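PDB 2P14: heterodimeric restriction endonuclease R.BspD6I small subunit from Bacillus sp., which probably acts as the catalytic DNA-cleaving subunit of a type IIS restriction endonuclease, in complex with a site-specific nickase. Local coordinates for residues Leu62-Glu73 and Ser89-Tyr97. Numbering follows the deposited sequence.
With SO4 (sulfate ion), chain C.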
ATOM      1  N   LEU A  62      -4.322   8.335  -0.797  1.00 10.81           N
ATOM      2  CA  LEU A  62      -5.644   7.831  -0.399  1.00 11.06           C
ATOM      3  C   LEU A  62      -6.421   7.551  -1.668  1.00 11.91           C
ATOM      4  O   LEU A  62      -6.469   8.399  -2.560  1.00 12.62           O
ATOM      5  CB  LEU A  62      -6.419   8.866   0.431  1.00 11.54           C
ATOM      6  CG  LEU A  62      -7.880   8.551   0.734  1.00 12.10           C
ATOM      7  CD1 LEU A  62      -7.988   7.324   1.699  1.00 12.66           C
ATOM      8  CD2 LEU A  62      -8.539   9.832   1.315  1.00 12.32           C
ATOM      9  N   VAL A  63      -7.023   6.354  -1.752  1.00 12.68           N
ATOM     10  CA  VAL A  63      -7.983   6.095  -2.838  1.00 12.48           C
ATOM     11  C   VAL A  63      -9.345   5.758  -2.196  1.00 12.80           C
ATOM     12  O   VAL A  63      -9.444   4.863  -1.335  1.00 12.94           O
ATOM     13  CB  VAL A  63      -7.501   4.983  -3.809  1.00 13.18           C
ATOM     14  CG1 VAL A  63      -7.413   3.663  -3.118  1.00 14.40           C
ATOM     15  CG2 VAL A  63      -8.396   4.874  -5.047  1.00 13.64           C
ATOM     16  N   GLU A  64     -10.366   6.532  -2.576  1.00 13.12           N
ATOM     17  CA  GLU A  64     -11.700   6.295  -2.045  1.00 13.19           C
ATOM     18  C   GLU A  64     -12.560   5.673  -3.118  1.00 13.87           C
ATOM     19  O   GLU A  64     -12.774   6.254  -4.161  1.00 14.90           O
ATOM     20  CB  GLU A  64     -12.317   7.606  -1.555  1.00 13.91           C
ATOM     21  CG  GLU A  64     -11.557   8.160  -0.374  1.00 14.41           C
ATOM     22  CD  GLU A  64     -12.189   9.413   0.224  1.00 16.47           C
ATOM     23  OE1 GLU A  64     -12.675  10.275  -0.570  1.00 19.86           O
ATOM     24  OE2 GLU A  64     -12.156   9.536   1.459  1.00 17.66           O
ATOM     25  N   TYR A  65     -13.021   4.454  -2.872  1.00 14.26           N
ATOM     26  CA  TYR A  65     -13.946   3.803  -3.781  1.00 14.63           C
ATOM     27  C   TYR A  65     -15.338   3.937  -3.189  1.00 15.99           C
ATOM     28  O   TYR A  65     -15.522   4.444  -2.086  1.00 15.96           O
ATOM     29  CB  TYR A  65     -13.600   2.342  -3.914  1.00 13.62           C
ATOM     30  CG  TYR A  65     -12.235   2.105  -4.510  1.00 12.07           C
ATOM     31  CD1 TYR A  65     -11.993   2.366  -5.875  1.00 12.38           C
ATOM     32  CD2 TYR A  65     -11.190   1.611  -3.722  1.00 13.70           C
ATOM     33  CE1 TYR A  65     -10.744   2.149  -6.441  1.00 13.94           C
ATOM     34  CE2 TYR A  65      -9.924   1.381  -4.277  1.00 14.74           C
ATOM     35  CZ  TYR A  65      -9.699   1.661  -5.643  1.00 13.25           C
ATOM     36  OH  TYR A  65      -8.438   1.415  -6.172  1.00 13.84           O
ATOM     37  N   GLU A  66     -16.326   3.419  -3.905  1.00 17.12           N
ATOM     38  CA  GLU A  66     -17.686   3.553  -3.432  1.00 19.10           C
ATOM     39  C   GLU A  66     -17.929   3.007  -2.020  1.00 18.61           C
ATOM     40  O   GLU A  66     -18.535   3.690  -1.190  1.00 19.82           O
ATOM     41  CB  GLU A  66     -18.588   2.839  -4.433  1.00 19.56           C
ATOM     42  CG  GLU A  66     -20.045   3.053  -4.213  1.00 23.20           C
ATOM     43  CD  GLU A  66     -20.752   2.851  -5.491  1.00 29.14           C
ATOM     44  OE1 GLU A  66     -20.637   3.775  -6.352  1.00 30.76           O
ATOM     45  OE2 GLU A  66     -21.369   1.760  -5.634  1.00 30.49           O
ATOM     46  N   HIS A  67     -17.455   1.802  -1.755  1.00 18.28           N
ATOM     47  CA  HIS A  67     -17.841   1.185  -0.484  1.00 18.63           C
ATOM     48  C   HIS A  67     -16.718   1.107   0.537  1.00 17.64           C
ATOM     49  O   HIS A  67     -16.918   0.637   1.654  1.00 18.32           O
ATOM     50  CB  HIS A  67     -18.458  -0.178  -0.735  1.00 19.24           C
ATOM     51  CG  HIS A  67     -19.722  -0.107  -1.527  1.00 21.15           C
ATOM     52  ND1 HIS A  67     -20.876   0.448  -1.022  1.00 25.31           N
ATOM     53  CD2 HIS A  67     -20.000  -0.468  -2.802  1.00 24.43           C
ATOM     54  CE1 HIS A  67     -21.820   0.409  -1.946  1.00 24.55           C
ATOM     55  NE2 HIS A  67     -21.319  -0.156  -3.029  1.00 25.58           N
ATOM     56  N   PHE A  68     -15.526   1.579   0.157  1.00 14.90           N
ATOM     57  CA  PHE A  68     -14.382   1.454   1.062  1.00 14.40           C
ATOM     58  C   PHE A  68     -13.256   2.292   0.524  1.00 13.21           C
ATOM     59  O   PHE A  68     -13.297   2.705  -0.648  1.00 13.15           O
ATOM     60  CB  PHE A  68     -13.909  -0.007   1.186  1.00 14.10           C
ATOM     61  CG  PHE A  68     -13.184  -0.526  -0.035  1.00 13.24           C
ATOM     62  CD1 PHE A  68     -11.797  -0.721  -0.026  1.00 14.02           C
ATOM     63  CD2 PHE A  68     -13.883  -0.814  -1.214  1.00 11.36           C
ATOM     64  CE1 PHE A  68     -11.117  -1.203  -1.170  1.00 13.30           C
ATOM     65  CE2 PHE A  68     -13.208  -1.282  -2.363  1.00 13.37           C
ATOM     66  CZ  PHE A  68     -11.837  -1.477  -2.349  1.00 13.31           C
ATOM     67  N   SER A  69     -12.264   2.525   1.386  1.00 12.41           N
ATOM     68  CA  SER A  69     -11.076   3.287   1.015  1.00 12.22           C
ATOM     69  C   SER A  69      -9.810   2.463   1.264  1.00 13.03           C
ATOM     70  O   SER A  69      -9.808   1.556   2.109  1.00 12.79           O
ATOM     71  CB  SER A  69     -11.039   4.585   1.827  1.00 13.77           C
ATOM     72  OG  SER A  69     -12.198   5.337   1.499  1.00 13.73           O
ATOM     73  N   ILE A  70      -8.740   2.834   0.565  1.00 11.67           N
ATOM     74  CA  ILE A  70      -7.420   2.274   0.839  1.00 12.14           C
ATOM     75  C   ILE A  70      -6.460   3.417   1.052  1.00 11.15           C
ATOM     76  O   ILE A  70      -6.394   4.328   0.224  1.00 12.03           O
ATOM     77  CB  ILE A  70      -6.856   1.405  -0.299  1.00 12.46           C
ATOM     78  CG1 ILE A  70      -7.870   0.362  -0.790  1.00 13.20           C
ATOM     79  CG2 ILE A  70      -5.583   0.696   0.156  1.00 13.94           C
ATOM     80  CD1 ILE A  70      -7.389  -0.361  -2.053  1.00 14.30           C
ATOM     81  N   LEU A  71      -5.803   3.385   2.206  1.00 10.30           N
ATOM     82  CA  LEU A  71      -4.701   4.325   2.464  1.00 11.42           C
ATOM     83  C   LEU A  71      -3.470   3.566   2.018  1.00 12.15           C
ATOM     84  O   LEU A  71      -3.229   2.451   2.463  1.00 13.30           O
ATOM     85  CB  LEU A  71      -4.593   4.654   3.940  1.00 11.04           C
ATOM     86  CG  LEU A  71      -5.588   5.644   4.533  1.00 10.93           C
ATOM     87  CD1 LEU A  71      -6.980   4.991   4.543  1.00 13.51           C
ATOM     88  CD2 LEU A  71      -5.201   6.031   5.919  1.00 15.01           C
ATOM     89  N   ILE A  72      -2.650   4.168   1.159  1.00 12.52           N
ATOM     90  CA  ILE A  72      -1.478   3.492   0.657  1.00 13.35           C
ATOM     91  C   ILE A  72      -0.237   4.202   1.206  1.00 13.71           C
ATOM     92  O   ILE A  72      -0.085   5.439   1.074  1.00 13.74           O
ATOM     93  CB  ILE A  72      -1.456   3.434  -0.871  1.00 14.31           C
ATOM     94  CG1 ILE A  72      -2.722   2.715  -1.400  1.00 14.82           C
ATOM     95  CG2 ILE A  72      -0.236   2.667  -1.322  1.00 16.13           C
ATOM     96  CD1 ILE A  72      -3.497   3.544  -2.345  1.00 21.58           C
ATOM     97  N   GLU A  73       0.598   3.423   1.888  1.00 12.74           N
ATOM     98  CA  GLU A  73       1.813   3.916   2.549  1.00 12.88           C
ATOM     99  C   GLU A  73       2.990   3.223   1.872  1.00 13.45           C
ATOM    100  O   GLU A  73       3.014   2.019   1.828  1.00 13.52           O
ATOM    101  CB  GLU A  73       1.789   3.608   4.045  1.00 13.35           C
ATOM    102  CG  GLU A  73       0.518   4.101   4.738  1.00 15.37           C
ATOM    103  CD  GLU A  73       0.498   5.567   5.053  1.00 16.02           C
ATOM    104  OE1 GLU A  73       1.267   6.398   4.484  1.00 16.14           O
ATOM    105  OE2 GLU A  73      -0.340   5.918   5.882  1.00 14.52           O
ATOM    106  N   SER A  89       3.310   5.946  12.223  1.00 17.29           N
ATOM    107  CA  SER A  89       2.588   6.775  11.273  1.00 17.07           C
ATOM    108  C   SER A  89       1.595   5.950  10.432  1.00 16.41           C
ATOM    109  O   SER A  89       0.499   6.437  10.158  1.00 16.75           O
ATOM    110  CB  SER A  89       3.547   7.582  10.412  1.00 18.23           C
ATOM    111  OG  SER A  89       4.343   6.719   9.655  1.00 20.25           O
ATOM    112  N   VAL A  90       1.956   4.712  10.055  1.00 15.28           N
ATOM    113  CA  VAL A  90       1.006   3.851   9.326  1.00 14.83           C
ATOM    114  C   VAL A  90      -0.247   3.642  10.160  1.00 15.34           C
ATOM    115  O   VAL A  90      -1.373   3.786   9.674  1.00 14.67           O
ATOM    116  CB  VAL A  90       1.647   2.491   8.943  1.00 14.20           C
ATOM    117  CG1 VAL A  90       0.580   1.447   8.542  1.00 15.10           C
ATOM    118  CG2 VAL A  90       2.637   2.702   7.783  1.00 14.71           C
ATOM    119  N   VAL A  91      -0.067   3.301  11.427  1.00 14.85           N
ATOM    120  CA  VAL A  91      -1.235   3.008  12.255  1.00 15.67           C
ATOM    121  C   VAL A  91      -2.025   4.284  12.547  1.00 14.80           C
ATOM    122  O   VAL A  91      -3.264   4.287  12.489  1.00 15.00           O
ATOM    123  CB  VAL A  91      -0.819   2.259  13.542  1.00 16.51           C
ATOM    124  CG1 VAL A  91      -2.010   2.178  14.532  1.00 19.58           C
ATOM    125  CG2 VAL A  91      -0.324   0.846  13.164  1.00 16.43           C
ATOM    126  N   ARG A  92      -1.304   5.351  12.883  1.00 15.11           N
ATOM    127  CA  ARG A  92      -1.946   6.624  13.197  1.00 16.17           C
ATOM    128  C   ARG A  92      -2.788   7.137  12.025  1.00 15.29           C
ATOM    129  O   ARG A  92      -3.901   7.650  12.212  1.00 15.66           O
ATOM    130  CB  ARG A  92      -0.904   7.687  13.595  1.00 16.78           C
ATOM    131  CG  ARG A  92      -1.494   9.042  13.994  1.00 20.27           C
ATOM    132  CD  ARG A  92      -0.408   9.998  14.505  1.00 22.28           C
ATOM    133  NE  ARG A  92       0.482  10.494  13.451  1.00 32.47           N
ATOM    134  CZ  ARG A  92       1.732  10.065  13.253  1.00 34.68           C
ATOM    135  NH1 ARG A  92       2.257   9.129  14.034  1.00 36.36           N
ATOM    136  NH2 ARG A  92       2.464  10.570  12.278  1.00 36.68           N
ATOM    137  N   HIS A  93      -2.265   7.061  10.806  1.00 14.61           N
ATOM    138  CA  HIS A  93      -3.054   7.585   9.705  1.00 13.52           C
ATOM    139  C   HIS A  93      -4.364   6.822   9.549  1.00 14.06           C
ATOM    140  O   HIS A  93      -5.410   7.414   9.268  1.00 14.15           O
ATOM    141  CB  HIS A  93      -2.296   7.521   8.376  1.00 13.89           C
ATOM    142  CG  HIS A  93      -1.040   8.325   8.353  1.00 14.59           C
ATOM    143  ND1 HIS A  93      -0.023   8.043   7.465  1.00 13.26           N
ATOM    144  CD2 HIS A  93      -0.623   9.375   9.103  1.00 15.52           C
ATOM    145  CE1 HIS A  93       0.964   8.907   7.653  1.00 16.31           C
ATOM    146  NE2 HIS A  93       0.627   9.721   8.641  1.00 15.23           N
ATOM    147  N   LEU A  94      -4.283   5.505   9.714  1.00 13.81           N
ATOM    148  CA  LEU A  94      -5.480   4.690   9.569  1.00 13.50           C
ATOM    149  C   LEU A  94      -6.478   4.987  10.678  1.00 14.40           C
ATOM    150  O   LEU A  94      -7.666   5.073  10.410  1.00 14.40           O
ATOM    151  CB  LEU A  94      -5.120   3.204   9.538  1.00 13.85           C
ATOM    152  CG  LEU A  94      -6.293   2.235   9.218  1.00 12.44           C
ATOM    153  CD1 LEU A  94      -7.048   2.590   7.953  1.00 14.31           C
ATOM    154  CD2 LEU A  94      -5.733   0.853   9.088  1.00 15.46           C
ATOM    155  N   GLN A  95      -5.976   5.090  11.901  1.00 14.69           N
ATOM    156  CA  GLN A  95      -6.845   5.404  13.045  1.00 16.74           C
ATOM    157  C   GLN A  95      -7.583   6.698  12.782  1.00 16.50           C
ATOM    158  O   GLN A  95      -8.801   6.808  12.971  1.00 17.68           O
ATOM    159  CB  GLN A  95      -6.011   5.559  14.320  1.00 16.46           C
ATOM    160  CG  GLN A  95      -5.523   4.276  14.929  1.00 20.12           C
ATOM    161  CD  GLN A  95      -4.627   4.518  16.141  1.00 21.10           C
ATOM    162  OE1 GLN A  95      -3.997   5.576  16.277  1.00 25.98           O
ATOM    163  NE2 GLN A  95      -4.540   3.519  17.006  1.00 26.18           N
ATOM    164  N   GLU A  96      -6.843   7.694  12.319  1.00 14.80           N
ATOM    165  CA  GLU A  96      -7.448   8.988  12.037  1.00 16.01           C
ATOM    166  C   GLU A  96      -8.528   8.904  10.973  1.00 15.79           C
ATOM    167  O   GLU A  96      -9.622   9.463  11.112  1.00 16.12           O
ATOM    168  CB  GLU A  96      -6.360   9.986  11.651  1.00 16.73           C
ATOM    169  CG  GLU A  96      -5.547  10.405  12.869  1.00 21.98           C
ATOM    170  CD  GLU A  96      -6.328  11.297  13.840  1.00 28.89           C
ATOM    171  OE1 GLU A  96      -7.247  12.023  13.398  1.00 31.01           O
ATOM    172  OE2 GLU A  96      -5.994  11.282  15.051  1.00 34.96           O
ATOM    173  N   TYR A  97      -8.220   8.204   9.879  1.00 15.03           N
ATOM    174  CA  TYR A  97      -9.197   8.094   8.812  1.00 14.61           C
ATOM    175  C   TYR A  97     -10.431   7.350   9.303  1.00 14.65           C
ATOM    176  O   TYR A  97     -11.565   7.698   8.918  1.00 15.47           O
ATOM    177  CB  TYR A  97      -8.597   7.363   7.595  1.00 14.00           C
ATOM    178  CG  TYR A  97      -9.525   7.395   6.403  1.00 14.75           C
ATOM    179  CD1 TYR A  97      -9.542   8.487   5.535  1.00 15.23           C
ATOM    180  CD2 TYR A  97     -10.431   6.346   6.174  1.00 16.21           C
ATOM    181  CE1 TYR A  97     -10.405   8.530   4.443  1.00 13.49           C
ATOM    182  CE2 TYR A  97     -11.294   6.363   5.108  1.00 13.32           C
ATOM    183  CZ  TYR A  97     -11.291   7.454   4.237  1.00 13.52           C
ATOM    184  OH  TYR A  97     -12.156   7.490   3.164  1.00 14.29           O
TER
HETATM  185  S   SO4 C 194       3.801  11.457   8.959  1.00 21.27           S
HETATM  186  O1  SO4 C 194       2.560  11.375   9.744  1.00 21.15           O
HETATM  187  O2  SO4 C 194       4.901  10.935   9.784  1.00 23.83           O
HETATM  188  O3  SO4 C 194       4.044  12.855   8.583  1.00 20.92           O
HETATM  189  O4  SO4 C 194       3.644  10.634   7.755  1.00 23.31           O
HETATM  190  O   HOH W   1      -2.065   4.171   7.060  1.00 14.28           O
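Tyr-97 of helix 80-98 lays its ring against Leu-71 and Leu-62 of the hairpin. Tyr-97 CB lies 4.0 Å from Leu-71 CD2, and CG, anti to the backbone N (chi1 -172°), carries the ring outward from the helix, toward the strands. Over one face sits Leu-71 CD1, a CH-pi contact 4.3 Å from the centroid of the Tyr-97 ring. Further out, CE1 meets both methyls of Leu-62, while Tyr-97 CE2 lies 3.7 Å from Ser-69 CB. At the tip, Tyr-97 OH donates to Glu-64 OE2 (2.7 Å), on the anti side of the carboxylate; Ser-69 OG lies equally near Tyr-97 OH, at hydrogen-bonding distance. A phenylalanine here would probably keep the Leu-71 contact but leave the Glu-64 carboxylate without this donor. Tyr-97 thus reaches both strands of the hairpin 61-64/69-75; strand 69-75, helix 80-98 and strand 104-110 form a beta-alpha-beta unit, consistent with the PD-(D/E)XK clan to which its AlwI-type family is assigned. Leu-71 CD2 also meets the helix backbone, 3.6 Å from His-93 O. At the other end, Glu-73 CB and CG pack on Val-90 CG2; its chain then bends (chi2 -79°), bringing Glu-73 OE2 to His-93 ND1 at 2.7 Å, syn and nearly straight at 166°. A water donates to that OE2 and to Val-90 O. His-93 NE2 donates to O1 of a sulfate, probably from the crystallisation liquor, 2.8 Å away, holding the imidazole at both nitrogens.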